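Long-range contact in OsmC family peroxiredoxin (Aquifex aeolicus, PDB 2E8E), which probably reduces peroxides through a pair of redox-active cysteines, as in other members of the OsmC family: residues A[79-83]-A[118-122]. Numbering follows the deposited sequence.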
loop_
_atom_site.group_PDB
_atom_site.type_symbol
_atom_site.label_atom_id
_atom_site.label_comp_id
_atom_site.label_asym_id
_atom_site.label_seq_id
_atom_site.Cartn_x
_atom_site.Cartn_y
_atom_site.Cartn_z
ATOM N N ILE A 79 -2.054 1.041 -13.523
ATOM C CA ILE A 79 -0.912 0.807 -12.650
ATOM C C ILE A 79 0.141 1.891 -12.854
ATOM O O ILE A 79 0.086 2.652 -13.818
ATOM C CB ILE A 79 -0.239 -0.544 -12.972
ATOM C CG1 ILE A 79 0.261 -0.537 -14.421
ATOM C CG2 ILE A 79 -1.219 -1.693 -12.748
ATOM C CD1 ILE A 79 1.036 -1.773 -14.820
ATOM N N TYR A 80 1.102 1.964 -11.939
ATOM C CA TYR A 80 2.193 2.919 -12.083
ATOM C C TYR A 80 3.169 2.344 -13.104
ATOM O O TYR A 80 3.725 1.267 -12.892
ATOM C CB TYR A 80 2.944 3.104 -10.761
ATOM C CG TYR A 80 2.189 3.866 -9.701
ATOM C CD1 TYR A 80 1.691 5.143 -9.951
ATOM C CD2 TYR A 80 2.006 3.320 -8.431
ATOM C CE1 TYR A 80 1.033 5.864 -8.958
ATOM C CE2 TYR A 80 1.349 4.026 -7.432
ATOM C CZ TYR A 80 0.867 5.298 -7.702
ATOM O OH TYR A 80 0.234 6.001 -6.708
ATOM N N GLU A 81 3.378 3.044 -14.213
ATOM C CA GLU A 81 4.318 2.562 -15.215
ATOM C C GLU A 81 5.718 2.947 -14.758
ATOM O O GLU A 81 6.716 2.360 -15.182
ATOM C CB GLU A 81 4.031 3.191 -16.580
ATOM C CG GLU A 81 2.612 2.969 -17.074
ATOM C CD GLU A 81 2.540 2.722 -18.570
ATOM O OE1 GLU A 81 3.109 3.522 -19.341
ATOM O OE2 GLU A 81 1.907 1.725 -18.974
ATOM N N GLU A 82 5.775 3.934 -13.875
ATOM C CA GLU A 82 7.042 4.420 -13.354
ATOM C C GLU A 82 6.867 4.912 -11.927
ATOM O O GLU A 82 5.854 5.518 -11.590
ATOM C CB GLU A 82 7.558 5.563 -14.236
ATOM C CG GLU A 82 8.679 6.384 -13.625
ATOM C CD GLU A 82 9.062 7.582 -14.480
ATOM O OE1 GLU A 82 9.337 8.653 -13.903
ATOM O OE2 GLU A 82 9.095 7.453 -15.723
ATOM N N ILE A 83 7.851 4.622 -11.085
ATOM C CA ILE A 83 7.826 5.081 -9.703
ATOM C C ILE A 83 9.205 5.639 -9.400
ATOM O O ILE A 83 10.203 4.928 -9.515
ATOM C CB ILE A 83 7.545 3.943 -8.696
ATOM C CG1 ILE A 83 6.169 3.329 -8.960
ATOM C CG2 ILE A 83 7.609 4.502 -7.267
ATOM C CD1 ILE A 83 5.793 2.233 -7.987
ATOM N N PRO A 118 8.412 -6.017 -10.371
ATOM C CA PRO A 118 8.253 -6.683 -11.674
ATOM C C PRO A 118 7.164 -6.121 -12.594
ATOM O O PRO A 118 6.951 -6.632 -13.702
ATOM C CB PRO A 118 7.947 -8.130 -11.290
ATOM C CG PRO A 118 8.583 -8.275 -9.934
ATOM C CD PRO A 118 8.193 -6.979 -9.278
ATOM N N SER A 119 6.464 -5.088 -12.137
ATOM C CA SER A 119 5.400 -4.508 -12.942
ATOM C C SER A 119 5.600 -3.029 -13.246
ATOM O O SER A 119 4.743 -2.422 -13.878
ATOM C CB SER A 119 4.046 -4.692 -12.246
ATOM O OG SER A 119 3.685 -6.063 -12.154
ATOM N N THR A 120 6.723 -2.459 -12.820
ATOM C CA THR A 120 6.968 -1.033 -13.048
ATOM C C THR A 120 8.444 -0.668 -13.239
ATOM O O THR A 120 9.338 -1.457 -12.922
ATOM C CB THR A 120 6.410 -0.204 -11.866
ATOM O OG1 THR A 120 6.396 1.184 -12.209
ATOM C CG2 THR A 120 7.275 -0.397 -10.627
ATOM N N ASN A 121 8.694 0.528 -13.767
ATOM C CA ASN A 121 10.059 1.006 -13.960
ATOM C C ASN A 121 10.411 1.827 -12.730
ATOM O O ASN A 121 9.808 2.872 -12.473
ATOM C CB ASN A 121 10.177 1.877 -15.216
ATOM C CG ASN A 121 11.547 2.536 -15.342
ATOM O OD1 ASN A 121 12.553 2.000 -14.871
ATOM N ND2 ASN A 121 11.593 3.692 -15.991
ATOM N N LEU A 122 11.390 1.347 -11.972
ATOM C CA LEU A 122 11.801 2.010 -10.746
ATOM C C LEU A 122 13.015 2.914 -10.949
ATOM O O LEU A 122 14.032 2.489 -11.496
ATOM C CB LEU A 122 12.105 0.948 -9.686
ATOM C CG LEU A 122 12.357 1.360 -8.237
ATOM C CD1 LEU A 122 11.160 2.128 -7.691
ATOM C CD2 LEU A 122 12.606 0.104 -7.412
HETATM O O HOH W 1 9.583 5.279 -17.472
#
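T120 and N121 meet Y80, E81 and I83 where two parallel strands of the OsmC fold begin to pair, a worked example of a threonine hydroxyl bonding to the neighbouring chain one step before the parallel backbone ladder starts. Within this chain, strand 121-130 enters here as an outer strand of the mixed sheet, beside the central strand 80-90, whose E81 and E82 both face K71 in a classic beta bulge. The first link comes from T120: with OG1 anti to the backbone N (chi1 -168°), the hydroxyl donates to Y80 O at 2.8 Å from above the carbonyl plane. The backbone ladder follows, N121 N donating to E81 O and I83 N to N121 O, both at 3.0 Å. N121 O also accepts a CA-H...O contact from E82.

The closely packed side is that of I83 and L122, toward helix 34-56, where I83 rests on L39 and I42. I83 and T120 cross at about a right angle, I83 CD1 reaching T120 CG2 at 4.0 Å, while L122 CD1 lies 4.2 Å from I83 CB. Replacing T120 with an alanine would probably leave Y80 O without this donor and open a small gap beside I83 CD1.

The other face, bearing E82 and N121, is looser and wetter. The two side chains do not touch directly; E82 OE1 has long, weak ion pairs with K71 and K123, and a single water spans the strands, donating to E82 OE2 at 2.8 Å and accepting from N121 ND2 at 3.0 Å.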